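Threonine synthase (Brucella melitensis bv. 1, PDB 4F4F) probably catalyses the pyridoxal-phosphate-dependent conversion of O-phospho-L-homoserine and water into L-threonine and phosphate, the last step of threonine biosynthesis. Local coordinates at residues A[47-52]-A[247-252]. Numbering follows the deposited sequence.
Sequences QIRALR and GAPDRA
Arg-49, on helix 45-49, reaches over Pro-249 to grip Asp-250 in the loop between helix 236-245 and strand 253-258. Its CB points neither toward nor away from that loop; with CG anti to the carbonyl carbon (chi1 -71°) and the chain extended from CG to NE, the head is nevertheless delivered there. Arg-49 CG rests on the proline ring, 3.3 Å from Pro-249 CD, and CD passes near Asp-250 OD2. Arg-49 NE donates to Asp-250 OD2 over 3.1 Å and Arg-49 NH2 to Asp-250 OD1 over 2.8 Å, both with N-H...O angles of 163°. This is a side-on, two-nitrogen grip, with both oxygens met on their syn side and near the guanidinium plane, while the carboxylate is turned 31° from it. Pro-249 CG lies over one face of that guanidinium, off-centre, while NH1 turns to Glu-46 in a second salt bridge.

Asp-250 OD2 also accepts from Arg-52 NH2 at 2.8 Å, on its anti lone pair, linking Arg-49, Asp-250 and Arg-52 in one salt-bridge network. Arg-52 NH2 also donates to Gly-247 O at 3.2 Å; this donor stands well above the carbonyl plane, although the oxygen lies in the guanidinium plane. Gly-247 O accepts from Asp-250 N too, and Gly-247 ends the preceding helix in a Schellman motif. Arg-52 holds Ala-248 O weakly by direct bonds, whereas a water accepting from NE at 2.7 Å donates to Ala-248 O.

Beneath the charges, Ile-48 CG2 packs against Ala-248 and 4.0 Å from CD of Pro-249, which a cis peptide bond joins to Ala-248; Leu-244 and Phe-43 touch Ile-48. Far from the cofactor, the contact joins the threonine synthase N-terminal region to the pyridoxal-phosphate-dependent enzyme region, and its two arginines sharing one carboxylate would be expected to keep Asp-250 ionised.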
loop_
_atom_site.group_PDB
_atom_site.type_symbol
_atom_site.label_atom_id
_atom_site.label_comp_id
_atom_site.label_asym_id
_atom_site.label_seq_id
_atom_site.Cartn_x
_atom_site.Cartn_y
_atom_site.Cartn_z
ATOM N N GLN A 47 5.872 -4.179 26.953
ATOM C CA GLN A 47 6.378 -3.191 26.026
ATOM C C GLN A 47 5.220 -2.606 25.221
ATOM O O GLN A 47 5.263 -1.444 24.872
ATOM C CB GLN A 47 7.462 -3.751 25.085
ATOM C CG GLN A 47 8.810 -3.859 25.753
ATOM C CD GLN A 47 9.772 -4.884 25.159
ATOM O OE1 GLN A 47 9.430 -5.720 24.317
ATOM N NE2 GLN A 47 11.010 -4.847 25.674
ATOM N N ILE A 48 4.188 -3.401 24.950
ATOM C CA ILE A 48 3.003 -2.870 24.265
ATOM C C ILE A 48 2.187 -2.010 25.240
ATOM O O ILE A 48 1.750 -0.904 24.887
ATOM C CB ILE A 48 2.145 -3.987 23.603
ATOM C CG1 ILE A 48 2.963 -4.729 22.523
ATOM C CG2 ILE A 48 0.846 -3.399 23.052
ATOM C CD1 ILE A 48 2.278 -6.004 22.017
ATOM N N ARG A 49 1.999 -2.494 26.469
ATOM C CA ARG A 49 1.328 -1.657 27.485
ATOM C C ARG A 49 2.005 -0.291 27.624
ATOM O O ARG A 49 1.327 0.728 27.773
ATOM C CB ARG A 49 1.210 -2.359 28.818
ATOM C CG ARG A 49 0.197 -3.504 28.814
ATOM C CD ARG A 49 -0.155 -4.030 30.195
ATOM N NE ARG A 49 -0.751 -5.351 30.051
ATOM C CZ ARG A 49 -0.055 -6.495 30.043
ATOM N NH1 ARG A 49 1.267 -6.508 30.257
ATOM N NH2 ARG A 49 -0.685 -7.664 29.863
ATOM N N ALA A 50 3.323 -0.270 27.484
ATOM C CA ALA A 50 4.093 0.974 27.600
ATOM C C ALA A 50 3.791 1.981 26.488
ATOM O O ALA A 50 4.072 3.150 26.640
ATOM C CB ALA A 50 5.604 0.692 27.697
ATOM N N LEU A 51 3.188 1.536 25.395
ATOM C CA LEU A 51 2.790 2.424 24.284
ATOM C C LEU A 51 1.482 3.173 24.538
ATOM O O LEU A 51 1.132 4.099 23.782
ATOM C CB LEU A 51 2.660 1.605 22.993
ATOM C CG LEU A 51 3.977 0.962 22.565
ATOM C CD1 LEU A 51 3.773 0.148 21.308
ATOM C CD2 LEU A 51 5.104 1.977 22.445
ATOM N N ARG A 52 0.758 2.788 25.603
ATOM C CA ARG A 52 -0.569 3.382 25.871
ATOM C C ARG A 52 -0.439 4.873 26.121
ATOM O O ARG A 52 0.434 5.320 26.844
ATOM C CB ARG A 52 -1.276 2.698 27.038
ATOM C CG ARG A 52 -1.814 1.313 26.679
ATOM C CD ARG A 52 -2.255 0.577 27.932
ATOM N NE ARG A 52 -2.962 -0.642 27.582
ATOM C CZ ARG A 52 -3.277 -1.603 28.429
ATOM N NH1 ARG A 52 -2.953 -1.525 29.716
ATOM N NH2 ARG A 52 -3.942 -2.640 27.992
ATOM N N GLY A 247 -7.462 -1.919 23.578
ATOM C CA GLY A 247 -7.032 -2.547 24.791
ATOM C C GLY A 247 -5.854 -3.478 24.681
ATOM O O GLY A 247 -5.499 -4.156 25.673
ATOM N N ALA A 248 -5.192 -3.478 23.524
ATOM C CA ALA A 248 -3.948 -4.242 23.394
ATOM C C ALA A 248 -2.988 -3.935 24.535
ATOM O O ALA A 248 -2.857 -2.771 24.953
ATOM C CB ALA A 248 -3.283 -3.982 22.031
ATOM N N PRO A 249 -2.280 -4.959 25.047
ATOM C CA PRO A 249 -2.216 -6.333 24.606
ATOM C C PRO A 249 -3.121 -7.253 25.396
ATOM O O PRO A 249 -3.009 -8.446 25.257
ATOM C CB PRO A 249 -0.767 -6.721 24.932
ATOM C CG PRO A 249 -0.488 -6.006 26.184
ATOM C CD PRO A 249 -1.319 -4.712 26.127
ATOM N N ASP A 250 -3.988 -6.705 26.232
ATOM C CA ASP A 250 -4.789 -7.525 27.136
ATOM C C ASP A 250 -5.973 -8.205 26.477
ATOM O O ASP A 250 -6.586 -9.091 27.069
ATOM C CB ASP A 250 -5.245 -6.685 28.317
ATOM C CG ASP A 250 -4.080 -6.316 29.195
ATOM O OD1 ASP A 250 -3.471 -7.227 29.752
ATOM O OD2 ASP A 250 -3.716 -5.160 29.256
ATOM N N ARG A 251 -6.335 -7.786 25.283
ATOM C CA ARG A 251 -7.191 -8.658 24.498
ATOM C C ARG A 251 -6.730 -8.616 23.048
ATOM O O ARG A 251 -6.156 -7.631 22.597
ATOM C CB ARG A 251 -8.653 -8.260 24.654
ATOM C CG ARG A 251 -9.018 -6.943 24.067
ATOM C CD ARG A 251 -10.509 -6.758 24.149
ATOM N NE ARG A 251 -10.897 -5.421 23.769
ATOM C CZ ARG A 251 -12.107 -5.079 23.367
ATOM N NH1 ARG A 251 -12.336 -3.830 23.065
ATOM N NH2 ARG A 251 -13.096 -5.971 23.278
ATOM N N ALA A 252 -6.979 -9.698 22.340
ATOM C CA ALA A 252 -6.626 -9.782 20.937
ATOM C C ALA A 252 -7.628 -8.998 20.105
ATOM O O ALA A 252 -8.813 -8.875 20.467
ATOM C CB ALA A 252 -6.622 -11.238 20.516
HETATM O O HOH W 1 -4.358 -0.706 25.226
#